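Local coordinates for protein glutaredoxin (Grx-1) (Archaeoglobus fulgidus, PDB 3IC4) that probably transfers electrons in thiol-disulfide exchange, as a small glutaredoxin of the thioredoxin clan, at residues Gly18-Pro23 with Trp43-Glu48. Sequence-based numbering, arbitrary orientation.
Sequences GLSTCP and WIDKLE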
loop_
_atom_site.group_PDB
_atom_site.type_symbol
_atom_site.label_atom_id
_atom_site.label_comp_id
_atom_site.label_asym_id
_atom_site.label_seq_id
_atom_site.Cartn_x
_atom_site.Cartn_y
_atom_site.Cartn_z
ATOM N N GLY A 18 -1.113 0.689 -4.461
ATOM C CA GLY A 18 -1.952 0.095 -5.496
ATOM C C GLY A 18 -2.040 0.917 -6.769
ATOM O O GLY A 18 -1.294 1.825 -6.957
ATOM N N LEU A 19 -2.890 0.480 -7.670
ATOM C CA LEU A 19 -3.249 1.229 -8.845
ATOM C C LEU A 19 -4.725 1.565 -8.738
ATOM O O LEU A 19 -5.541 0.722 -8.412
ATOM C CB LEU A 19 -3.037 0.411 -10.097
ATOM C CG LEU A 19 -1.610 -0.089 -10.392
ATOM C CD1 LEU A 19 -1.687 -1.012 -11.551
ATOM C CD2 LEU A 19 -0.759 1.088 -10.705
ATOM N N SER A 20 -5.044 2.768 -9.180
ATOM C CA SER A 20 -6.396 3.326 -8.984
ATOM C C SER A 20 -7.378 2.591 -9.866
ATOM O O SER A 20 -8.615 2.598 -9.598
ATOM C CB SER A 20 -6.384 4.840 -9.212
ATOM O OG SER A 20 -6.277 5.122 -10.588
ATOM N N THR A 21 -6.866 2.025 -10.950
ATOM C CA THR A 21 -7.615 1.286 -11.958
ATOM C C THR A 21 -7.786 -0.187 -11.674
ATOM O O THR A 21 -8.504 -0.897 -12.419
ATOM C CB THR A 21 -6.912 1.486 -13.311
ATOM O OG1 THR A 21 -5.543 1.094 -13.178
ATOM C CG2 THR A 21 -6.934 2.938 -13.667
ATOM N N CYS A 22 -7.183 -0.675 -10.608
ATOM C CA CYS A 22 -7.183 -2.125 -10.362
ATOM C C CYS A 22 -8.340 -2.526 -9.442
ATOM O O CYS A 22 -8.439 -1.960 -8.350
ATOM C CB CYS A 22 -5.913 -2.499 -9.690
ATOM S SG CYS A 22 -5.865 -4.143 -8.874
ATOM N N PRO A 23 -9.164 -3.504 -9.821
ATOM C CA PRO A 23 -10.316 -3.843 -8.979
ATOM C C PRO A 23 -9.977 -4.499 -7.656
ATOM O O PRO A 23 -10.708 -4.326 -6.697
ATOM C CB PRO A 23 -11.129 -4.774 -9.853
ATOM C CG PRO A 23 -10.150 -5.378 -10.762
ATOM C CD PRO A 23 -9.147 -4.318 -11.054
ATOM N N TRP A 43 -1.142 5.649 -5.039
ATOM C CA TRP A 43 -1.534 5.165 -6.351
ATOM C C TRP A 43 -0.323 5.317 -7.297
ATOM O O TRP A 43 0.089 6.449 -7.702
ATOM C CB TRP A 43 -2.677 6.005 -6.853
ATOM C CG TRP A 43 -3.923 5.933 -6.082
ATOM C CD1 TRP A 43 -4.633 7.011 -5.633
ATOM C CD2 TRP A 43 -4.698 4.773 -5.724
ATOM N NE1 TRP A 43 -5.780 6.593 -5.025
ATOM C CE2 TRP A 43 -5.847 5.229 -5.047
ATOM C CE3 TRP A 43 -4.562 3.405 -5.926
ATOM C CZ2 TRP A 43 -6.861 4.349 -4.592
ATOM C CZ3 TRP A 43 -5.561 2.539 -5.434
ATOM C CH2 TRP A 43 -6.648 2.997 -4.769
ATOM N N ILE A 44 0.211 4.187 -7.671
ATOM C CA ILE A 44 1.465 4.145 -8.410
ATOM C C ILE A 44 1.199 4.676 -9.809
ATOM O O ILE A 44 2.064 5.291 -10.436
ATOM C CB ILE A 44 1.996 2.680 -8.442
ATOM C CG1 ILE A 44 2.319 2.214 -7.000
ATOM C CG2 ILE A 44 3.146 2.560 -9.395
ATOM C CD1 ILE A 44 2.749 0.832 -6.861
ATOM N N ASP A 45 -0.024 4.482 -10.301
ATOM C CA ASP A 45 -0.388 5.019 -11.590
ATOM C C ASP A 45 -0.464 6.541 -11.708
ATOM O O ASP A 45 -0.507 7.083 -12.833
ATOM C CB ASP A 45 -1.668 4.364 -12.056
ATOM C CG ASP A 45 -2.839 4.600 -11.133
ATOM O OD1 ASP A 45 -2.772 4.300 -9.926
ATOM O OD2 ASP A 45 -3.911 5.034 -11.699
ATOM N N LYS A 46 -0.593 7.209 -10.569
ATOM C CA LYS A 46 -0.582 8.681 -10.484
ATOM C C LYS A 46 0.818 9.265 -10.365
ATOM O O LYS A 46 0.987 10.483 -10.372
ATOM C CB LYS A 46 -1.449 9.094 -9.302
ATOM C CG LYS A 46 -2.889 8.599 -9.424
ATOM C CD LYS A 46 -3.724 9.421 -10.397
ATOM C CE LYS A 46 -4.895 8.614 -11.022
ATOM N NZ LYS A 46 -6.067 8.495 -10.124
ATOM N N LEU A 47 1.825 8.396 -10.262
ATOM C CA LEU A 47 3.240 8.746 -10.297
ATOM C C LEU A 47 3.805 8.561 -11.698
ATOM O O LEU A 47 3.262 7.814 -12.497
ATOM C CB LEU A 47 4.007 7.846 -9.313
ATOM C CG LEU A 47 3.496 7.909 -7.850
ATOM C CD1 LEU A 47 4.304 7.053 -6.909
ATOM C CD2 LEU A 47 3.512 9.318 -7.371
ATOM N N GLU A 48 4.922 9.213 -11.982
ATOM C CA GLU A 48 5.568 9.122 -13.295
ATOM C C GLU A 48 7.059 9.005 -13.102
ATOM O O GLU A 48 7.606 9.474 -12.092
ATOM C CB GLU A 48 5.279 10.376 -14.166
ATOM C CG GLU A 48 3.812 10.540 -14.610
ATOM C CD GLU A 48 3.311 9.464 -15.634
ATOM O OE1 GLU A 48 4.152 8.748 -16.245
ATOM O OE2 GLU A 48 2.050 9.364 -15.834
#
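Asp45 shares its two carboxylate oxygens between the backbone and the side chain of Ser20, a clear example of one acidic group satisfying two donors of the same residue. The amide N of Ser20 reaches Asp45 OD1 at 2.8 Å, approaching from above the carboxylate plane, 41° out of it. The hydroxyl OG of Ser20 donates to Asp45 OD2 at 2.6 Å and meets its syn lone pair. Ser20 OG lies between its own backbone N and carbonyl carbon (chi1 74°), which lets hydroxyl and amide face the same carboxylate. Lys46, its chain bent, brings NZ to Ser20 OG in a weak bond of 3.4 Å. Replacing Asp45 by an alanine is likely to leave Ser20 N and OG without these acceptors and the turn less fixed. In the thioredoxin-like fold this is where the parallel neighbours 15-18 and 40-43 end: Ile44 N hydrogen-bonds to Gly18 O at 2.9 Å, closing the parallel ladder at its end. The type I turn Leu19-Cys22, closed by Cys22 N on Leu19 O, then leads to Cys22, which precedes helix 23-35 and belongs to a probable redox CxxC pair with Cys25. Trp43 offers a ring face to Ser20 CA, a CH-pi contact 3.8 Å from the six-membered ring centroid, while Leu19 CD2 packs against Asp45 CB at 3.7 Å.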